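PDB 5M45: acetone carboxylase alpha subunit from Xanthobacter autotrophicus Py2, which belongs to the hydantoinase B/oxoprolinase family and forms the alpha subunit of a metal-containing, multi-chain carboxylase assembly. Local coordinates for residues Asp215-His218 / Glu219-Met223; Leu232-Arg235 / Thr236-Ala239; Gly700-Glu703 / Lys704-Lys708; Gln716-Ala719 / Ala720-Leu724. One frame throughout, in Å; residues are numbered along the deposited sequence.

Contact 1: residues Asp215-His218 / Glu219-Met223; sequences DWLH and ESQRM
S220 packs tightly on W216, one helical turn earlier. Its CB stands 3.8 Å from the centroid of the W216 six-membered ring, almost on the ring normal, a CH-pi contact over one face. OG takes the position between the backbone N and the carbonyl carbon (chi1 62°). From there it donates to W216 O at 2.7 Å, while the S220 backbone N reaches the same oxygen from the opposite face of the carbonyl plane. Two bonds therefore grip W216 O. The S220-W216 bonds are i to i+4 contacts along the short helix 214-222, which lies at the interface with a second copy of the subunit. W216 NE1 is probably bonded to E234 of helix 227-255. The H218-R222 side is less direct: a water bridges it and the second subunit covers it. R222 NE donates to H218 O at 3.0 Å, but from well above the carbonyl plane. The water also donates to H218 O and accepts from R222 NH1, 2.9 Å from that nitrogen. The H218 ring and the R222 guanidinium are turned only 15° from parallel. H218 ND1 and R222 NH1 share Y121 OH of the second subunit, and R222 NH2 forms a salt bridge with D143 of that subunit.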
loop_
_atom_site.group_PDB
_atom_site.type_symbol
_atom_site.label_atom_id
_atom_site.label_comp_id
_atom_site.label_asym_id
_atom_site.label_seq_id
_atom_site.Cartn_x
_atom_site.Cartn_y
_atom_site.Cartn_z
ATOM N N ASP A 215 6.383 -11.354 9.958
ATOM C CA ASP A 215 5.901 -9.975 9.757
ATOM C C ASP A 215 5.512 -9.738 8.297
ATOM O O ASP A 215 4.454 -9.128 8.035
ATOM C CB ASP A 215 6.874 -8.876 10.274
ATOM C CG ASP A 215 8.319 -9.035 9.772
ATOM O OD1 ASP A 215 8.757 -10.166 9.514
ATOM O OD2 ASP A 215 9.027 -7.993 9.638
ATOM N N TRP A 216 6.328 -10.243 7.356
ATOM C CA TRP A 216 5.992 -10.237 5.926
ATOM C C TRP A 216 4.698 -11.005 5.624
ATOM O O TRP A 216 3.815 -10.516 4.896
ATOM C CB TRP A 216 7.144 -10.815 5.085
ATOM C CG TRP A 216 6.751 -11.351 3.726
ATOM C CD1 TRP A 216 6.622 -12.666 3.377
ATOM C CD2 TRP A 216 6.386 -10.589 2.574
ATOM N NE1 TRP A 216 6.220 -12.773 2.063
ATOM C CE2 TRP A 216 6.075 -11.510 1.539
ATOM C CE3 TRP A 216 6.311 -9.212 2.299
ATOM C CZ2 TRP A 216 5.698 -11.098 0.238
ATOM C CZ3 TRP A 216 5.901 -8.800 0.997
ATOM C CH2 TRP A 216 5.628 -9.739 -0.008
ATOM N N LEU A 217 4.586 -12.208 6.182
ATOM C CA LEU A 217 3.413 -13.068 5.946
ATOM C C LEU A 217 2.106 -12.394 6.389
ATOM O O LEU A 217 1.160 -12.289 5.588
ATOM C CB LEU A 217 3.592 -14.459 6.605
ATOM C CG LEU A 217 4.687 -15.374 6.049
ATOM C CD1 LEU A 217 4.962 -16.564 6.963
ATOM C CD2 LEU A 217 4.369 -15.866 4.621
ATOM N N HIS A 218 2.080 -11.881 7.629
ATOM C CA HIS A 218 0.878 -11.241 8.171
ATOM C C HIS A 218 0.482 -9.962 7.384
ATOM O O HIS A 218 -0.689 -9.738 7.077
ATOM C CB HIS A 218 1.007 -10.946 9.673
ATOM C CG HIS A 218 0.882 -12.155 10.572
ATOM N ND1 HIS A 218 0.230 -12.108 11.788
ATOM C CD2 HIS A 218 1.267 -13.445 10.411
ATOM C CE1 HIS A 218 0.240 -13.305 12.347
ATOM N NE2 HIS A 218 0.843 -14.136 11.525
ATOM N N GLU A 219 1.480 -9.154 7.032
ATOM C CA GLU A 219 1.227 -7.897 6.326
ATOM C C GLU A 219 0.718 -8.099 4.917
ATOM O O GLU A 219 -0.355 -7.571 4.535
ATOM C CB GLU A 219 2.497 -7.038 6.322
ATOM C CG GLU A 219 2.303 -5.641 5.774
ATOM C CD GLU A 219 3.644 -4.886 5.678
ATOM O OE1 GLU A 219 4.141 -4.858 4.534
ATOM O OE2 GLU A 219 4.190 -4.346 6.697
ATOM N N SER A 220 1.489 -8.843 4.132
ATOM C CA SER A 220 1.156 -9.120 2.747
ATOM C C SER A 220 -0.238 -9.711 2.601
ATOM O O SER A 220 -1.027 -9.256 1.743
ATOM C CB SER A 220 2.251 -9.995 2.073
ATOM O OG SER A 220 2.397 -11.270 2.671
ATOM N N GLN A 221 -0.575 -10.652 3.473
ATOM C CA GLN A 221 -1.827 -11.392 3.361
ATOM C C GLN A 221 -3.078 -10.548 3.602
ATOM O O GLN A 221 -4.143 -10.891 3.073
ATOM C CB GLN A 221 -1.788 -12.629 4.279
ATOM C CG GLN A 221 -0.829 -13.680 3.664
ATOM C CD GLN A 221 -0.359 -14.768 4.625
ATOM O OE1 GLN A 221 -0.928 -14.996 5.700
ATOM N NE2 GLN A 221 0.719 -15.431 4.250
ATOM N N ARG A 222 -2.967 -9.473 4.384
ATOM C CA ARG A 222 -4.085 -8.555 4.668
ATOM C C ARG A 222 -4.140 -7.319 3.727
ATOM O O ARG A 222 -5.080 -6.510 3.826
ATOM C CB ARG A 222 -4.073 -8.092 6.120
ATOM C CG ARG A 222 -2.954 -7.107 6.480
ATOM C CD ARG A 222 -2.836 -6.878 8.003
ATOM N NE ARG A 222 -2.612 -8.133 8.700
ATOM C CZ ARG A 222 -2.851 -8.382 9.990
ATOM N NH1 ARG A 222 -2.672 -9.633 10.444
ATOM N NH2 ARG A 222 -3.196 -7.420 10.844
ATOM N N MET A 223 -3.185 -7.193 2.807
ATOM C CA MET A 223 -3.199 -6.103 1.843
ATOM C C MET A 223 -3.787 -6.507 0.466
ATOM O O MET A 223 -3.700 -5.709 -0.498
ATOM C CB MET A 223 -1.768 -5.534 1.665
ATOM C CG MET A 223 -1.160 -4.867 2.903
ATOM S SD MET A 223 -2.240 -3.765 3.819
ATOM C CE MET A 223 -2.529 -2.449 2.609
HETATM O O HOH W 1 5.757 -6.538 7.592
HETATM O O HOH W 2 -2.846 -11.258 7.992
#

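Contact 2: residues Leu232-Arg235 / Thr236-Ala239; sequences LDER and TRIA
The guanidinium of R237 lies across the backbone of E234. E234 CA sits 3.3 Å above the guanidinium plane, nearer one side of the group than its centre, and D233 O lies over a face too. A water is held at the edge, in the guanidinium plane. It accepts from R237 NH2 and donates to E234 OE2, 2.7 Å from that oxygen. This is i to i+3 and i to i+4 packing within the long helix 227-255, in the hydantoinase B/oxoprolinase family region. The bend of the R237 chain at chi3 (-57°) folds the guanidinium back over the preceding turn. NH2 then comes 3.4 Å from E234 CB. The carboxylate and guanidinium planes are 48° apart. E234 OE2 stays 4.2 Å from R237 NH2, too far for a salt bridge. The water therefore links the two charges. R237 NE and NH1 turn to T156 and T174 on neighbouring strands of the seven-stranded sheet, which ties the helix to that sheet. E234 OE2 has W216 as its outside partner. I238 runs alongside E234, with CD1 4.1 Å from E234 CG. The R235 guanidinium is held by another protein of the assembly. At the start of the turn, L232 O accepts twice: T236 N donates from one face of the carbonyl plane, and T236 OG1 from the opposite face at 2.9 Å.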
loop_
_atom_site.group_PDB
_atom_site.type_symbol
_atom_site.label_atom_id
_atom_site.label_comp_id
_atom_site.label_asym_id
_atom_site.label_seq_id
_atom_site.Cartn_x
_atom_site.Cartn_y
_atom_site.Cartn_z
ATOM N N LEU A 232 -0.804 -19.513 -2.013
ATOM C CA LEU A 232 -0.373 -20.651 -2.803
ATOM C C LEU A 232 0.471 -20.235 -4.045
ATOM O O LEU A 232 1.343 -21.007 -4.487
ATOM C CB LEU A 232 -1.546 -21.590 -3.144
ATOM C CG LEU A 232 -2.081 -22.357 -1.916
ATOM C CD1 LEU A 232 -3.470 -22.929 -2.135
ATOM C CD2 LEU A 232 -1.129 -23.460 -1.485
ATOM N N ASP A 233 0.227 -19.042 -4.609
ATOM C CA ASP A 233 1.104 -18.502 -5.664
ATOM C C ASP A 233 2.535 -18.253 -5.132
ATOM O O ASP A 233 3.531 -18.508 -5.831
ATOM C CB ASP A 233 0.507 -17.226 -6.321
ATOM C CG ASP A 233 -0.716 -17.538 -7.229
ATOM O OD1 ASP A 233 -0.939 -18.721 -7.623
ATOM O OD2 ASP A 233 -1.489 -16.591 -7.577
ATOM N N GLU A 234 2.642 -17.810 -3.878
ATOM C CA GLU A 234 3.938 -17.627 -3.264
ATOM C C GLU A 234 4.704 -18.957 -3.070
ATOM O O GLU A 234 5.904 -19.039 -3.359
ATOM C CB GLU A 234 3.827 -16.827 -1.950
ATOM C CG GLU A 234 5.127 -16.721 -1.141
ATOM C CD GLU A 234 5.026 -15.706 -0.007
ATOM O OE1 GLU A 234 4.115 -15.852 0.848
ATOM O OE2 GLU A 234 5.865 -14.769 0.014
ATOM N N ARG A 235 4.017 -19.983 -2.568
ATOM C CA ARG A 235 4.639 -21.306 -2.416
ATOM C C ARG A 235 5.063 -21.887 -3.779
ATOM O O ARG A 235 6.124 -22.519 -3.860
ATOM C CB ARG A 235 3.736 -22.283 -1.639
ATOM C CG ARG A 235 3.382 -21.797 -0.222
ATOM C CD ARG A 235 4.632 -21.663 0.683
ATOM N NE ARG A 235 4.314 -21.160 1.985
ATOM C CZ ARG A 235 5.185 -21.053 3.000
ATOM N NH1 ARG A 235 4.804 -20.564 4.173
ATOM N NH2 ARG A 235 6.456 -21.413 2.882
ATOM N N THR A 236 4.257 -21.643 -4.829
ATOM C CA THR A 236 4.608 -21.972 -6.212
ATOM C C THR A 236 5.951 -21.370 -6.655
ATOM O O THR A 236 6.800 -22.074 -7.217
ATOM C CB THR A 236 3.489 -21.480 -7.206
ATOM O OG1 THR A 236 2.266 -22.194 -6.912
ATOM C CG2 THR A 236 3.865 -21.718 -8.636
ATOM N N ARG A 237 6.150 -20.080 -6.387
ATOM C CA ARG A 237 7.391 -19.406 -6.792
ATOM C C ARG A 237 8.617 -19.951 -6.010
ATOM O O ARG A 237 9.681 -20.216 -6.602
ATOM C CB ARG A 237 7.312 -17.884 -6.600
ATOM C CG ARG A 237 6.277 -17.167 -7.462
ATOM C CD ARG A 237 6.327 -15.641 -7.323
ATOM N NE ARG A 237 6.157 -15.168 -5.942
ATOM C CZ ARG A 237 4.997 -14.890 -5.357
ATOM N NH1 ARG A 237 3.836 -15.021 -5.984
ATOM N NH2 ARG A 237 4.991 -14.464 -4.097
ATOM N N ILE A 238 8.465 -20.117 -4.687
ATOM C CA ILE A 238 9.583 -20.608 -3.870
ATOM C C ILE A 238 9.981 -22.045 -4.282
ATOM O O ILE A 238 11.184 -22.368 -4.307
ATOM C CB ILE A 238 9.276 -20.563 -2.348
ATOM C CG1 ILE A 238 9.060 -19.154 -1.937
ATOM C CG2 ILE A 238 10.483 -21.049 -1.578
ATOM C CD1 ILE A 238 8.447 -19.002 -0.548
ATOM N N ALA A 239 8.988 -22.902 -4.570
ATOM C CA ALA A 239 9.257 -24.274 -5.017
ATOM C C ALA A 239 10.146 -24.308 -6.248
ATOM O O ALA A 239 11.174 -24.986 -6.265
ATOM C CB ALA A 239 7.960 -25.031 -5.299
HETATM O O HOH W 3 7.345 -14.041 -2.157
#

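Contact 3: residues Gly700-Glu703 / Lys704-Lys708; sequences GERE and KILAK
This is a surface contact between successive turns at the C-terminal end of helix 694-706, where R702 meets L706 and E701 meets K704. The helix closes in a Schellman motif. K708 has positive phi (58°), and its N donates to I705 O. Backbone bonds continue into the last turn, as from L706 N to R702 O at 2.9 Å. On one side, L706 CD1 sits over a face of the R702 guanidinium, 3.6 Å above the plane and toward its rim. The R702 chain is extended from CG to NE, which carries the guanidinium out to that methyl. NE and NH2 of R702 donate to the backbone carbonyls of W736 and D737, so the group is also tied to the loop after helix 726-735. On another side, the bend of E701 at chi2 (76°) swings the carboxylate toward K704, and OE1 lies 4.0 Å from K704 CD. The charged atoms remain apart, with E701 OE1 4.4 Å from K704 NZ. E701 OE2 accepts from the backbone of another protein chain. A water spans the charged pair: it donates to E701 OE1 at 2.5 Å and accepts weakly from K704 NZ at 3.4 Å.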
loop_
_atom_site.group_PDB
_atom_site.type_symbol
_atom_site.label_atom_id
_atom_site.label_comp_id
_atom_site.label_asym_id
_atom_site.label_seq_id
_atom_site.Cartn_x
_atom_site.Cartn_y
_atom_site.Cartn_z
ATOM N N GLY A 700 -7.783 19.320 -48.366
ATOM C CA GLY A 700 -8.906 19.491 -47.421
ATOM C C GLY A 700 -8.541 19.195 -45.952
ATOM O O GLY A 700 -9.024 19.880 -45.019
ATOM N N GLU A 701 -7.713 18.168 -45.735
ATOM C CA GLU A 701 -7.259 17.852 -44.373
ATOM C C GLU A 701 -6.366 18.964 -43.773
ATOM O O GLU A 701 -6.528 19.334 -42.600
ATOM C CB GLU A 701 -6.559 16.495 -44.333
ATOM C CG GLU A 701 -6.293 15.951 -42.923
ATOM C CD GLU A 701 -7.539 15.376 -42.220
ATOM O OE1 GLU A 701 -8.687 15.607 -42.635
ATOM O OE2 GLU A 701 -7.409 14.659 -41.241
ATOM N N ARG A 702 -5.450 19.505 -44.588
ATOM C CA ARG A 702 -4.631 20.653 -44.211
ATOM C C ARG A 702 -5.469 21.886 -43.737
ATOM O O ARG A 702 -5.087 22.543 -42.741
ATOM C CB ARG A 702 -3.706 21.057 -45.372
ATOM C CG ARG A 702 -2.787 22.257 -45.087
ATOM C CD ARG A 702 -1.872 22.535 -46.257
ATOM N NE ARG A 702 -0.981 23.649 -45.960
ATOM C CZ ARG A 702 -1.271 24.936 -46.170
ATOM N NH1 ARG A 702 -2.430 25.347 -46.691
ATOM N NH2 ARG A 702 -0.371 25.846 -45.852
ATOM N N GLU A 703 -6.582 22.170 -44.427
ATOM C CA GLU A 703 -7.493 23.225 -44.016
ATOM C C GLU A 703 -8.057 22.999 -42.605
ATOM O O GLU A 703 -8.136 23.939 -41.800
ATOM C CB GLU A 703 -8.657 23.430 -45.026
ATOM C CG GLU A 703 -9.686 24.449 -44.502
ATOM C CD GLU A 703 -10.888 24.702 -45.427
ATOM O OE1 GLU A 703 -11.120 23.925 -46.429
ATOM O OE2 GLU A 703 -11.612 25.714 -45.133
ATOM N N LYS A 704 -8.437 21.756 -42.307
ATOM C CA LYS A 704 -8.910 21.428 -40.967
ATOM C C LYS A 704 -7.829 21.585 -39.897
ATOM O O LYS A 704 -8.132 22.062 -38.795
ATOM C CB LYS A 704 -9.450 20.001 -40.929
ATOM C CG LYS A 704 -10.691 19.875 -41.778
ATOM C CD LYS A 704 -11.303 18.503 -41.685
ATOM C CE LYS A 704 -12.453 18.447 -42.650
ATOM N NZ LYS A 704 -12.854 17.046 -42.808
ATOM N N ILE A 705 -6.600 21.192 -40.209
ATOM C CA ILE A 705 -5.482 21.346 -39.263
ATOM C C ILE A 705 -5.258 22.844 -38.967
ATOM O O ILE A 705 -5.153 23.253 -37.790
ATOM C CB ILE A 705 -4.175 20.725 -39.799
ATOM C CG1 ILE A 705 -4.330 19.196 -39.934
ATOM C CG2 ILE A 705 -2.991 21.083 -38.885
ATOM C CD1 ILE A 705 -3.273 18.515 -40.797
ATOM N N LEU A 706 -5.210 23.662 -40.024
ATOM C CA LEU A 706 -5.055 25.114 -39.841
ATOM C C LEU A 706 -6.180 25.711 -38.979
ATOM O O LEU A 706 -5.926 26.572 -38.149
ATOM C CB LEU A 706 -4.971 25.822 -41.194
ATOM C CG LEU A 706 -3.696 25.612 -42.015
ATOM C CD1 LEU A 706 -3.936 26.115 -43.429
ATOM C CD2 LEU A 706 -2.537 26.351 -41.381
ATOM N N ALA A 707 -7.417 25.235 -39.156
ATOM C CA ALA A 707 -8.559 25.699 -38.361
ATOM C C ALA A 707 -8.698 25.028 -36.968
ATOM O O ALA A 707 -9.619 25.343 -36.222
ATOM C CB ALA A 707 -9.850 25.513 -39.159
ATOM N N LYS A 708 -7.806 24.112 -36.621
ATOM C CA LYS A 708 -7.900 23.336 -35.365
ATOM C C LYS A 708 -9.199 22.522 -35.201
ATOM O O LYS A 708 -9.715 22.340 -34.118
ATOM C CB LYS A 708 -7.556 24.228 -34.173
ATOM C CG LYS A 708 -6.077 24.625 -34.278
ATOM C CD LYS A 708 -5.668 25.645 -33.281
ATOM C CE LYS A 708 -4.323 26.208 -33.720
ATOM N NZ LYS A 708 -4.014 27.356 -32.880
HETATM O O HOH W 4 -10.366 15.584 -44.513
#

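Contact 4: residues Gln716-Ala719 / Ala720-Leu724; sequences QMFA and ASFKL
Residues 716-719 and 720-724 form consecutive turns of helix 712-724, joined by regular i to i+4 backbone bonds. F722 N to F718 O is 2.9 Å, with the donor nearly along the C=O axis. K723 N to A719 O is weak at 3.3 Å. The ring of F722 covers the carbonyl of the earlier turn: F718 O lies 3.2 Å above the ring plane, toward its rim. For F722, chi1 (-68°) sets CG beside the backbone N, and chi2 (-17°) turns the ring face onto this oxygen. F722 CZ then touches F718 CB at 4.0 Å. The F718 ring has M717 CE over its centre on one face, and both phenylalanine rings also meet F732 of helix 726-735. Together they form an aromatic cluster that joins the two helices. S721 OG, a serine hydroxyl one turn on from M717, donates to M717 O at 2.8 Å from above the carbonyl plane, while S721 N reaches that oxygen from the opposite face. S721 OG is also bonded to H317 on strand 313-324. Q716 NE2 packs on A720 CB at 3.6 Å and is bonded to E746. K723 NZ forms a salt bridge with the same E746 carboxylate. Holding both the Q716 amide and the K723 ammonium would probably help keep that carboxylate charged and in place.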
loop_
_atom_site.group_PDB
_atom_site.type_symbol
_atom_site.label_atom_id
_atom_site.label_comp_id
_atom_site.label_asym_id
_atom_site.label_seq_id
_atom_site.Cartn_x
_atom_site.Cartn_y
_atom_site.Cartn_z
ATOM N N GLN A 716 -5.034 17.042 -28.103
ATOM C CA GLN A 716 -4.169 16.784 -26.942
ATOM C C GLN A 716 -3.035 15.816 -27.307
ATOM O O GLN A 716 -1.883 16.053 -26.899
ATOM C CB GLN A 716 -4.972 16.231 -25.756
ATOM C CG GLN A 716 -4.203 16.181 -24.451
ATOM C CD GLN A 716 -3.243 14.982 -24.363
ATOM O OE1 GLN A 716 -3.475 13.933 -24.971
ATOM N NE2 GLN A 716 -2.165 15.148 -23.597
ATOM N N MET A 717 -3.345 14.772 -28.072
ATOM C CA MET A 717 -2.325 13.794 -28.521
ATOM C C MET A 717 -1.172 14.451 -29.315
ATOM O O MET A 717 0.012 14.264 -28.968
ATOM C CB MET A 717 -2.978 12.674 -29.335
ATOM C CG MET A 717 -2.041 11.554 -29.754
ATOM S SD MET A 717 -2.662 10.552 -31.141
ATOM C CE MET A 717 -2.265 11.620 -32.563
ATOM N N PHE A 718 -1.517 15.230 -30.333
ATOM C CA PHE A 718 -0.490 15.982 -31.091
ATOM C C PHE A 718 0.254 16.991 -30.215
ATOM O O PHE A 718 1.493 17.018 -30.238
ATOM C CB PHE A 718 -1.082 16.660 -32.344
ATOM C CG PHE A 718 -1.424 15.680 -33.457
ATOM C CD1 PHE A 718 -0.416 14.991 -34.136
ATOM C CD2 PHE A 718 -2.744 15.426 -33.809
ATOM C CE1 PHE A 718 -0.728 14.112 -35.159
ATOM C CE2 PHE A 718 -3.062 14.517 -34.809
ATOM C CZ PHE A 718 -2.041 13.878 -35.501
ATOM N N ALA A 719 -0.447 17.761 -29.371
ATOM C CA ALA A 719 0.256 18.772 -28.573
ATOM C C ALA A 719 1.290 18.162 -27.632
ATOM O O ALA A 719 2.405 18.687 -27.515
ATOM C CB ALA A 719 -0.704 19.648 -27.807
ATOM N N ALA A 720 0.922 17.075 -26.959
ATOM C CA ALA A 720 1.835 16.416 -26.011
ATOM C C ALA A 720 3.028 15.744 -26.751
ATOM O O ALA A 720 4.177 15.836 -26.297
ATOM C CB ALA A 720 1.082 15.391 -25.175
ATOM N N SER A 721 2.737 15.108 -27.879
ATOM C CA SER A 721 3.742 14.469 -28.741
ATOM C C SER A 721 4.786 15.501 -29.280
ATOM O O SER A 721 5.989 15.258 -29.280
ATOM C CB SER A 721 3.053 13.704 -29.879
ATOM O OG SER A 721 2.249 12.586 -29.402
ATOM N N PHE A 722 4.298 16.667 -29.708
ATOM C CA PHE A 722 5.170 17.719 -30.214
ATOM C C PHE A 722 6.172 18.160 -29.154
ATOM O O PHE A 722 7.363 18.283 -29.451
ATOM C CB PHE A 722 4.401 18.973 -30.664
ATOM C CG PHE A 722 3.533 18.815 -31.902
ATOM C CD1 PHE A 722 3.674 17.759 -32.810
ATOM C CD2 PHE A 722 2.579 19.775 -32.161
ATOM C CE1 PHE A 722 2.852 17.663 -33.911
ATOM C CE2 PHE A 722 1.747 19.684 -33.268
ATOM C CZ PHE A 722 1.879 18.627 -34.145
ATOM N N LYS A 723 5.698 18.404 -27.925
ATOM C CA LYS A 723 6.593 18.876 -26.847
ATOM C C LYS A 723 7.683 17.870 -26.484
ATOM O O LYS A 723 8.784 18.259 -26.260
ATOM C CB LYS A 723 5.824 19.221 -25.579
ATOM C CG LYS A 723 5.190 20.585 -25.680
ATOM C CD LYS A 723 4.393 20.915 -24.402
ATOM C CE LYS A 723 3.199 19.937 -24.176
ATOM N NZ LYS A 723 2.143 20.416 -23.276
ATOM N N LEU A 724 7.352 16.587 -26.400
ATOM C CA LEU A 724 8.354 15.529 -26.098
ATOM C C LEU A 724 9.240 15.104 -27.292
ATOM O O LEU A 724 10.273 14.462 -27.075
ATOM C CB LEU A 724 7.653 14.288 -25.533
ATOM C CG LEU A 724 7.139 14.462 -24.096
ATOM C CD1 LEU A 724 6.006 13.471 -23.820
ATOM C CD2 LEU A 724 8.239 14.315 -23.083
#

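Contacts 1 and 2 lie on successive helices and touch: W216 NE1 is 2.9 Å from E234 OE2, a probable hydrogen bond, and L217 CD2 packs on E234 OE1 at 3.8 Å. Their centres are about 15 Å apart. Contacts 3 and 4 also lie on successive helices, with centres about 17 Å apart, but their nearest atoms stay about 7 Å apart. The two pairs are well separated: contacts 1 and 3 have centres about 57 Å apart, on opposite sides of the chain's centre. In contact 2 the D233 side chain is about 10 Å from the manganese ion, which H150, D153 and H175 bind. In contact 4, the K723 side chain is about 13 Å from a magnesium ion.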